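Local coordinates for protein Exo-beta-1,3-glucanase (Streptomyces sp. SirexAA-E, PDB 4PEY) that hydrolyses laminarin and laminarioligosaccharides as a secreted exo-beta-1,3-glucanase of glycoside hydrolase family 55, producing glucose and laminaribiose, at residues Tyr441-Tyr455 / Ala478-Trp492. The protein carries 1 engineered substitution. Numbering follows the deposited sequence. Where two conformers were deposited one is given.
Sequences YDVQWSGENGKTIFY and AAYKVDDSVTTHEGW
Trp445 and His489 meet in a T-shaped stack inside the coil. The imidazole edge points at the indole face, with the planes at 74° and His489 CE1 3.3 Å from Trp445 CD2. Val482 CG2 lies over one face of the imidazole and Gly450 O over the other. Tyr480 OH takes part in two hydrogen bonds, 2.6 Å to His489 NE2 and 2.8 Å to Thr452 OG1. This buried polar chain ties both strand pairs together. The Tyr480 ring also turns its edge to the face of Tyr455. With CG anti to the backbone N (chi1 -178°), Tyr455 sends its hydroxyl to Ala479 O in a weak bond.

On the sheet face of Gln444 and Lys481, Lys481 CD makes a CH-pi contact over the ring of Tyr441, which precedes the strand, 3.6 Å from the ring centroid. Asp483 is gripped at both oxygens. In the conformer given, Gln444 NE2 reaches the syn lone pair of Asp483 OD1 in a nearly straight bond of 2.8 Å. Ser446 OG meets OD2 from above the carboxylate plane and is also bonded to His422.

In the turn between strands 443-445 and 450-452, the bent Glu448 chain (chi2 -66°) brings its carboxylate to the 483-488 loop. Glu448 OE1 accepts from Thr487 N and Thr488 N, and Glu448 OE2 accepts from Thr487 N at 3.0 Å. An alanine here would probably leave both amides without their acceptor and the loop less firmly held. A water joins Gly447 O, Gly450 N, Thr488 O and His489 ND1.

Strands 443-445 and 480-482 pair in parallel, as do 450-452 and 489-492. This is the stacking of successive coils in the right-handed parallel beta-helix of GH55 enzymes. Strand 443-445 lies between 419-423 and 480-482, and 512-513 follows beyond. Strand 210-220 packs on Ile453 and Trp492.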
ATOM      1  N   TYR A 441       5.139  11.251  15.299  1.00 12.08           N
ATOM      2  CA  TYR A 441       3.970  10.381  15.142  1.00 11.46           C
ATOM      3  C   TYR A 441       3.864   9.818  13.730  1.00 11.83           C
ATOM      4  O   TYR A 441       3.680  10.574  12.770  1.00 11.52           O
ATOM      5  CB  TYR A 441       2.662  11.128  15.440  1.00 12.85           C
ATOM      6  CG  TYR A 441       2.484  11.647  16.845  1.00 13.07           C
ATOM      7  CD1 TYR A 441       2.419  10.781  17.929  1.00 14.64           C
ATOM      8  CD2 TYR A 441       2.324  13.006  17.082  1.00 14.38           C
ATOM      9  CE1 TYR A 441       2.229  11.260  19.219  1.00 15.90           C
ATOM     10  CE2 TYR A 441       2.127  13.490  18.358  1.00 16.00           C
ATOM     11  CZ  TYR A 441       2.087  12.614  19.425  1.00 17.61           C
ATOM     12  OH  TYR A 441       1.890  13.104  20.698  1.00 20.13           O
ATOM     13  N   ASP A 442       3.923   8.497  13.590  1.00 11.32           N
ATOM     14  CA  ASP A 442       3.749   7.907  12.264  1.00 11.07           C
ATOM     15  C   ASP A 442       2.344   8.183  11.731  1.00 11.85           C
ATOM     16  O   ASP A 442       2.198   8.614  10.591  1.00 11.70           O
ATOM     17  CB  ASP A 442       4.048   6.412  12.304  1.00 11.79           C
ATOM     18  CG  ASP A 442       5.374   6.116  12.969  1.00 12.65           C
ATOM     19  OD1 ASP A 442       5.425   6.198  14.216  1.00 13.07           O
ATOM     20  OD2 ASP A 442       6.366   5.816  12.256  1.00 11.99           O
ATOM     21  N   VAL A 443       1.324   7.947  12.554  1.00 10.66           N
ATOM     22  CA  VAL A 443      -0.055   8.272  12.196  1.00 11.23           C
ATOM     23  C   VAL A 443      -0.693   9.089  13.310  1.00 11.34           C
ATOM     24  O   VAL A 443      -0.573   8.737  14.491  1.00 12.52           O
ATOM     25  CB  VAL A 443      -0.908   6.994  11.942  1.00 10.45           C
ATOM     26  CG1 VAL A 443      -2.385   7.345  11.732  1.00 11.53           C
ATOM     27  CG2 VAL A 443      -0.370   6.226  10.739  1.00 10.96           C
ATOM     28  N   GLN A 444      -1.349  10.180  12.920  1.00 11.53           N
ATOM     29  CA  GLN A 444      -2.154  10.957  13.844  0.64 11.66           C
ATOM     30  C   GLN A 444      -3.562  11.090  13.266  1.00 11.90           C
ATOM     31  O   GLN A 444      -3.735  11.352  12.080  1.00 13.34           O
ATOM     32  CB  GLN A 444      -1.526  12.333  14.094  0.64 11.11           C
ATOM     33  CG  GLN A 444      -2.327  13.207  15.046  0.64 12.58           C
ATOM     34  CD  GLN A 444      -1.603  14.488  15.425  0.64 13.41           C
ATOM     35  OE1 GLN A 444      -0.610  14.865  14.804  0.64 14.34           O
ATOM     36  NE2 GLN A 444      -2.104  15.165  16.452  0.64 15.45           N
ATOM     37  N   TRP A 445      -4.563  10.886  14.114  1.00 12.43           N
ATOM     38  CA  TRP A 445      -5.951  10.932  13.674  1.00 12.14           C
ATOM     39  C   TRP A 445      -6.691  11.968  14.500  1.00 13.03           C
ATOM     40  O   TRP A 445      -6.841  11.800  15.712  1.00 14.51           O
ATOM     41  CB  TRP A 445      -6.609   9.554  13.816  1.00 12.63           C
ATOM     42  CG  TRP A 445      -7.657   9.259  12.781  1.00 10.86           C
ATOM     43  CD1 TRP A 445      -8.877   9.871  12.638  1.00 12.62           C
ATOM     44  CD2 TRP A 445      -7.585   8.260  11.760  1.00 11.46           C
ATOM     45  NE1 TRP A 445      -9.564   9.314  11.585  1.00 11.99           N
ATOM     46  CE2 TRP A 445      -8.796   8.322  11.030  1.00 11.82           C
ATOM     47  CE3 TRP A 445      -6.618   7.319  11.392  1.00 11.44           C
ATOM     48  CZ2 TRP A 445      -9.064   7.476   9.950  1.00 12.30           C
ATOM     49  CZ3 TRP A 445      -6.885   6.472  10.314  1.00 13.29           C
ATOM     50  CH2 TRP A 445      -8.102   6.558   9.608  1.00 13.75           C
ATOM     51  N   SER A 446      -7.123  13.042  13.835  1.00 13.72           N
ATOM     52  CA  SER A 446      -7.782  14.170  14.485  1.00 14.85           C
ATOM     53  C   SER A 446      -9.257  14.248  14.114  1.00 14.84           C
ATOM     54  O   SER A 446     -10.046  14.893  14.802  1.00 16.77           O
ATOM     55  CB  SER A 446      -7.094  15.484  14.102  1.00 16.80           C
ATOM     56  OG  SER A 446      -5.717  15.456  14.447  1.00 18.63           O
ATOM     57  N   GLY A 447      -9.623  13.613  13.006  1.00 13.46           N
ATOM     58  CA  GLY A 447     -11.004  13.626  12.548  1.00 13.46           C
ATOM     59  C   GLY A 447     -11.894  12.651  13.303  1.00 13.70           C
ATOM     60  O   GLY A 447     -11.401  11.794  14.034  1.00 14.38           O
ATOM     61  N   GLU A 448     -13.208  12.784  13.119  1.00 14.23           N
ATOM     62  CA  GLU A 448     -14.185  11.942  13.812  1.00 14.30           C
ATOM     63  C   GLU A 448     -14.564  10.686  13.025  1.00 13.71           C
ATOM     64  O   GLU A 448     -14.472  10.648  11.797  1.00 14.00           O
ATOM     65  CB  GLU A 448     -15.457  12.740  14.127  1.00 15.87           C
ATOM     66  CG  GLU A 448     -15.264  13.787  15.211  1.00 19.13           C
ATOM     67  CD  GLU A 448     -14.967  13.177  16.566  1.00 23.98           C
ATOM     68  OE1 GLU A 448     -15.303  11.995  16.782  1.00 23.22           O
ATOM     69  OE2 GLU A 448     -14.394  13.883  17.418  1.00 29.81           O
ATOM     70  N   ASN A 449     -15.002   9.669  13.763  1.00 14.26           N
ATOM     71  CA  ASN A 449     -15.484   8.408  13.204  1.00 14.80           C
ATOM     72  C   ASN A 449     -14.521   7.764  12.206  1.00 13.49           C
ATOM     73  O   ASN A 449     -14.944   7.164  11.213  1.00 15.30           O
ATOM     74  CB  ASN A 449     -16.859   8.607  12.547  1.00 17.28           C
ATOM     75  CG  ASN A 449     -17.561   7.285  12.248  1.00 22.35           C
ATOM     76  OD1 ASN A 449     -17.442   6.306  13.005  1.00 22.30           O
ATOM     77  ND2 ASN A 449     -18.266   7.238  11.122  1.00 23.60           N
ATOM     78  N   GLY A 450     -13.223   7.885  12.463  1.00 12.55           N
ATOM     79  CA  GLY A 450     -12.246   7.170  11.662  1.00 13.06           C
ATOM     80  C   GLY A 450     -12.286   5.677  11.939  1.00 11.97           C
ATOM     81  O   GLY A 450     -12.649   5.233  13.038  1.00 13.69           O
ATOM     82  N   LYS A 451     -11.918   4.897  10.931  1.00 11.00           N
ATOM     83  CA  LYS A 451     -11.804   3.452  11.054  1.00 12.42           C
ATOM     84  C   LYS A 451     -10.539   2.982  10.359  1.00 12.63           C
ATOM     85  O   LYS A 451     -10.266   3.403   9.230  1.00 12.64           O
ATOM     86  CB  LYS A 451     -13.022   2.753  10.443  1.00 13.79           C
ATOM     87  CG  LYS A 451     -14.297   2.933  11.241  1.00 15.82           C
ATOM     88  CD  LYS A 451     -15.455   2.213  10.575  1.00 18.26           C
ATOM     89  CE  LYS A 451     -16.756   2.528  11.297  1.00 23.96           C
ATOM     90  NZ  LYS A 451     -17.954   1.950  10.629  1.00 27.87           N
ATOM     91  N   THR A 452      -9.774   2.120  11.030  1.00 11.84           N
ATOM     92  CA  THR A 452      -8.615   1.484  10.417  1.00 11.23           C
ATOM     93  C   THR A 452      -8.732  -0.019  10.560  1.00 12.42           C
ATOM     94  O   THR A 452      -8.913  -0.529  11.670  1.00 12.09           O
ATOM     95  CB  THR A 452      -7.283   1.956  11.048  1.00 11.34           C
ATOM     96  OG1 THR A 452      -7.066   3.326  10.701  1.00 12.28           O
ATOM     97  CG2 THR A 452      -6.103   1.117  10.535  1.00 12.54           C
ATOM     98  N   ILE A 453      -8.646  -0.715   9.429  1.00 10.63           N
ATOM     99  CA  ILE A 453      -8.626  -2.166   9.405  1.00 11.23           C
ATOM    100  C   ILE A 453      -7.263  -2.573   8.861  1.00 11.34           C
ATOM    101  O   ILE A 453      -6.963  -2.336   7.689  1.00 11.31           O
ATOM    102  CB  ILE A 453      -9.763  -2.752   8.551  1.00 11.25           C
ATOM    103  CG1 ILE A 453     -11.123  -2.334   9.122  1.00 12.48           C
ATOM    104  CG2 ILE A 453      -9.666  -4.282   8.504  1.00 12.20           C
ATOM    105  CD1 ILE A 453     -12.281  -2.640   8.205  1.00 13.01           C
ATOM    106  N   PHE A 454      -6.459  -3.149   9.760  1.00 11.11           N
ATOM    107  CA  PHE A 454      -5.041  -3.505   9.600  1.00  9.37           C
ATOM    108  C   PHE A 454      -4.082  -2.308   9.639  1.00  9.77           C
ATOM    109  O   PHE A 454      -4.134  -1.408   8.797  1.00 10.82           O
ATOM    110  CB  PHE A 454      -4.758  -4.298   8.317  1.00 11.15           C
ATOM    111  CG  PHE A 454      -3.313  -4.730   8.212  1.00  9.68           C
ATOM    112  CD1 PHE A 454      -2.899  -5.955   8.725  1.00 12.16           C
ATOM    113  CD2 PHE A 454      -2.362  -3.895   7.636  1.00 10.32           C
ATOM    114  CE1 PHE A 454      -1.564  -6.344   8.648  1.00 12.59           C
ATOM    115  CE2 PHE A 454      -1.034  -4.270   7.568  1.00 11.99           C
ATOM    116  CZ  PHE A 454      -0.632  -5.499   8.063  1.00 11.83           C
ATOM    117  N   TYR A 455      -3.168  -2.345  10.602  1.00  9.48           N
ATOM    118  CA  TYR A 455      -2.087  -1.372  10.679  1.00 10.38           C
ATOM    119  C   TYR A 455      -0.775  -2.086  10.932  1.00 10.08           C
ATOM    120  O   TYR A 455      -0.697  -2.968  11.796  1.00 11.84           O
ATOM    121  CB  TYR A 455      -2.341  -0.348  11.790  1.00 10.66           C
ATOM    122  CG  TYR A 455      -1.283   0.732  11.917  1.00 10.30           C
ATOM    123  CD1 TYR A 455      -0.959   1.539  10.831  1.00 11.31           C
ATOM    124  CD2 TYR A 455      -0.627   0.967  13.130  1.00 11.15           C
ATOM    125  CE1 TYR A 455      -0.008   2.541  10.937  1.00 11.04           C
ATOM    126  CE2 TYR A 455       0.327   1.981  13.255  1.00 11.61           C
ATOM    127  CZ  TYR A 455       0.631   2.767  12.155  1.00 11.75           C
ATOM    128  OH  TYR A 455       1.570   3.775  12.252  1.00 11.62           O
ATOM    129  N   ALA A 478       3.777   7.945  19.843  1.00 12.62           N
ATOM    130  CA  ALA A 478       2.985   6.803  19.384  1.00 13.09           C
ATOM    131  C   ALA A 478       3.108   6.570  17.869  1.00 11.48           C
ATOM    132  O   ALA A 478       3.214   7.517  17.083  1.00 12.60           O
ATOM    133  CB  ALA A 478       1.516   6.989  19.757  1.00 13.25           C
ATOM    134  N   ALA A 479       3.085   5.305  17.467  1.00 12.05           N
ATOM    135  CA  ALA A 479       2.955   4.952  16.054  1.00 10.51           C
ATOM    136  C   ALA A 479       1.582   5.336  15.505  1.00 11.67           C
ATOM    137  O   ALA A 479       1.428   5.573  14.309  1.00 11.63           O
ATOM    138  CB  ALA A 479       3.193   3.478  15.866  1.00 12.76           C
ATOM    139  N   TYR A 480       0.587   5.367  16.389  1.00 11.08           N
ATOM    140  CA  TYR A 480      -0.789   5.642  16.007  1.00 11.41           C
ATOM    141  C   TYR A 480      -1.450   6.395  17.150  1.00 11.29           C
ATOM    142  O   TYR A 480      -1.691   5.832  18.218  1.00 12.25           O
ATOM    143  CB  TYR A 480      -1.516   4.337  15.695  1.00 11.78           C
ATOM    144  CG  TYR A 480      -2.879   4.428  15.035  1.00 11.12           C
ATOM    145  CD1 TYR A 480      -4.025   4.686  15.787  1.00 12.12           C
ATOM    146  CD2 TYR A 480      -3.032   4.163  13.674  1.00 11.51           C
ATOM    147  CE1 TYR A 480      -5.286   4.723  15.189  1.00 12.01           C
ATOM    148  CE2 TYR A 480      -4.274   4.203  13.064  1.00 11.61           C
ATOM    149  CZ  TYR A 480      -5.404   4.465  13.828  1.00 11.94           C
ATOM    150  OH  TYR A 480      -6.646   4.485  13.227  1.00 12.71           O
ATOM    151  N   LYS A 481      -1.709   7.677  16.914  1.00 11.86           N
ATOM    152  CA  LYS A 481      -2.269   8.569  17.914  1.00 12.15           C
ATOM    153  C   LYS A 481      -3.638   9.075  17.498  1.00 13.71           C
ATOM    154  O   LYS A 481      -3.788   9.659  16.426  1.00 15.32           O
ATOM    155  CB  LYS A 481      -1.351   9.770  18.149  1.00 14.80           C
ATOM    156  CG  LYS A 481      -1.963  10.805  19.093  1.00 19.36           C
ATOM    157  CD  LYS A 481      -1.173  12.087  19.136  1.00 22.84           C
ATOM    158  CE  LYS A 481      -1.827  13.109  20.066  1.00 23.32           C
ATOM    159  NZ  LYS A 481      -1.760  12.729  21.510  1.00 26.11           N
ATOM    160  N   VAL A 482      -4.629   8.848  18.354  1.00 13.70           N
ATOM    161  CA  VAL A 482      -5.938   9.467  18.216  1.00 13.27           C
ATOM    162  C   VAL A 482      -5.976  10.650  19.170  1.00 13.54           C
ATOM    163  O   VAL A 482      -5.761  10.480  20.375  1.00 14.75           O
ATOM    164  CB  VAL A 482      -7.071   8.471  18.533  1.00 14.11           C
ATOM    165  CG1 VAL A 482      -8.442   9.125  18.381  1.00 15.80           C
ATOM    166  CG2 VAL A 482      -6.952   7.241  17.629  1.00 14.53           C
ATOM    167  N   ASP A 483      -6.224  11.846  18.640  1.00 14.79           N
ATOM    168  CA  ASP A 483      -6.241  13.048  19.476  1.00 15.07           C
ATOM    169  C   ASP A 483      -7.231  12.927  20.634  1.00 15.74           C
ATOM    170  O   ASP A 483      -8.286  12.299  20.495  1.00 15.98           O
ATOM    171  CB  ASP A 483      -6.583  14.282  18.642  1.00 16.77           C
ATOM    172  CG  ASP A 483      -5.440  14.727  17.757  1.00 20.12           C
ATOM    173  OD1 ASP A 483      -4.345  14.120  17.832  1.00 21.39           O
ATOM    174  OD2 ASP A 483      -5.642  15.699  16.999  1.00 22.38           O
ATOM    175  N   ASP A 484      -6.886  13.531  21.769  1.00 17.12           N
ATOM    176  CA  ASP A 484      -7.738  13.468  22.956  1.00 20.11           C
ATOM    177  C   ASP A 484      -9.139  14.031  22.713  1.00 19.39           C
ATOM    178  O   ASP A 484     -10.099  13.608  23.352  1.00 20.39           O
ATOM    179  CB  ASP A 484      -7.080  14.209  24.125  1.00 24.70           C
ATOM    180  CG  ASP A 484      -5.855  13.488  24.653  1.00 33.29           C
ATOM    181  OD1 ASP A 484      -5.735  12.263  24.411  1.00 36.24           O
ATOM    182  OD2 ASP A 484      -5.019  14.139  25.318  1.00 37.68           O
ATOM    183  N   SER A 485      -9.257  14.975  21.782  1.00 18.86           N
ATOM    184  CA  SER A 485     -10.535  15.637  21.513  1.00 20.45           C
ATOM    185  C   SER A 485     -11.510  14.763  20.717  1.00 20.72           C
ATOM    186  O   SER A 485     -12.710  15.039  20.678  1.00 24.08           O
ATOM    187  CB  SER A 485     -10.297  16.955  20.769  1.00 24.81           C
ATOM    188  OG  SER A 485      -9.578  16.739  19.565  1.00 28.79           O
ATOM    189  N   VAL A 486     -10.995  13.714  20.085  1.00 18.18           N
ATOM    190  CA  VAL A 486     -11.826  12.815  19.278  1.00 16.31           C
ATOM    191  C   VAL A 486     -12.824  12.035  20.147  1.00 17.50           C
ATOM    192  O   VAL A 486     -12.480  11.610  21.250  1.00 18.04           O
ATOM    193  CB  VAL A 486     -10.931  11.839  18.480  1.00 15.37           C
ATOM    194  CG1 VAL A 486     -11.746  10.729  17.834  1.00 16.59           C
ATOM    195  CG2 VAL A 486     -10.124  12.604  17.438  1.00 16.08           C
ATOM    196  N   THR A 487     -14.048  11.843  19.649  1.00 16.35           N
ATOM    197  CA  THR A 487     -15.110  11.162  20.385  0.63 16.94           C
ATOM    198  C   THR A 487     -15.347   9.723  19.892  1.00 16.24           C
ATOM    199  O   THR A 487     -15.711   8.830  20.665  1.00 18.77           O
ATOM    200  CB  THR A 487     -16.426  11.966  20.279  0.63 17.73           C
ATOM    201  OG1 THR A 487     -16.209  13.285  20.791  0.63 20.63           O
ATOM    202  CG2 THR A 487     -17.549  11.304  21.064  0.63 18.69           C
ATOM    203  N   THR A 488     -15.167   9.507  18.589  1.00 14.93           N
ATOM    204  CA  THR A 488     -15.451   8.212  17.978  0.57 14.51           C
ATOM    205  C   THR A 488     -14.307   7.771  17.070  1.00 13.63           C
ATOM    206  O   THR A 488     -13.840   8.546  16.239  1.00 15.92           O
ATOM    207  CB  THR A 488     -16.770   8.256  17.165  0.57 17.04           C
ATOM    208  OG1 THR A 488     -17.817   8.799  17.980  0.57 19.88           O
ATOM    209  CG2 THR A 488     -17.169   6.865  16.699  0.57 15.51           C
ATOM    210  N   HIS A 489     -13.867   6.529  17.236  1.00 12.94           N
ATOM    211  CA  HIS A 489     -12.792   5.956  16.434  1.00 13.21           C
ATOM    212  C   HIS A 489     -12.816   4.453  16.617  1.00 13.03           C
ATOM    213  O   HIS A 489     -13.185   3.977  17.679  1.00 14.54           O
ATOM    214  CB  HIS A 489     -11.414   6.502  16.847  1.00 13.20           C
ATOM    215  CG  HIS A 489     -10.321   6.152  15.883  1.00 12.99           C
ATOM    216  ND1 HIS A 489     -10.021   6.939  14.792  1.00 12.60           N
ATOM    217  CD2 HIS A 489      -9.473   5.098  15.834  1.00 13.21           C
ATOM    218  CE1 HIS A 489      -9.033   6.381  14.108  1.00 12.39           C
ATOM    219  NE2 HIS A 489      -8.676   5.267  14.724  1.00 12.93           N
ATOM    220  N   GLU A 490     -12.413   3.698  15.606  1.00 12.81           N
ATOM    221  CA  GLU A 490     -12.302   2.258  15.803  1.00 12.35           C
ATOM    222  C   GLU A 490     -11.205   1.667  14.929  1.00 12.29           C
ATOM    223  O   GLU A 490     -11.099   1.983  13.742  1.00 12.97           O
ATOM    224  CB  GLU A 490     -13.652   1.575  15.537  1.00 12.53           C
ATOM    225  CG  GLU A 490     -13.757   0.177  16.126  1.00 13.67           C
ATOM    226  CD  GLU A 490     -15.192  -0.309  16.260  1.00 15.72           C
ATOM    227  OE1 GLU A 490     -16.108   0.319  15.673  1.00 18.93           O
ATOM    228  OE2 GLU A 490     -15.399  -1.332  16.954  1.00 17.14           O
ATOM    229  N   GLY A 491     -10.370   0.827  15.533  1.00 12.07           N
ATOM    230  CA  GLY A 491      -9.299   0.164  14.810  1.00 12.49           C
ATOM    231  C   GLY A 491      -9.235  -1.320  15.112  1.00 11.93           C
ATOM    232  O   GLY A 491      -9.550  -1.752  16.227  1.00 13.29           O
ATOM    233  N   TRP A 492      -8.823  -2.094  14.109  1.00 11.80           N
ATOM    234  CA  TRP A 492      -8.742  -3.555  14.193  1.00 11.67           C
ATOM    235  C   TRP A 492      -7.413  -4.080  13.645  1.00 12.01           C
ATOM    236  O   TRP A 492      -7.055  -3.757  12.507  1.00 12.61           O
ATOM    237  CB  TRP A 492      -9.848  -4.226  13.375  1.00 12.82           C
ATOM    238  CG  TRP A 492     -11.288  -4.047  13.769  1.00 13.75           C
ATOM    239  CD1 TRP A 492     -12.065  -4.946  14.454  1.00 14.38           C
ATOM    240  CD2 TRP A 492     -12.158  -2.962  13.409  1.00 13.53           C
ATOM    241  NE1 TRP A 492     -13.348  -4.474  14.566  1.00 15.44           N
ATOM    242  CE2 TRP A 492     -13.437  -3.259  13.935  1.00 14.26           C
ATOM    243  CE3 TRP A 492     -11.979  -1.770  12.701  1.00 13.70           C
ATOM    244  CZ2 TRP A 492     -14.529  -2.403  13.782  1.00 15.61           C
ATOM    245  CZ3 TRP A 492     -13.064  -0.914  12.551  1.00 14.87           C
ATOM    246  CH2 TRP A 492     -14.325  -1.238  13.086  1.00 15.24           C
TER
HETATM  247  O   HOH W   1     -10.423  16.455  17.159  1.00 42.08           O
HETATM  248  O   HOH W   2     -11.801   9.169  14.608  1.00 14.30           O
HETATM  249  O   HOH W   3     -17.989  11.527  16.830  1.00 31.10           O
HETATM  250  O   HOH W   4     -14.999  15.407  19.253  1.00 33.38           O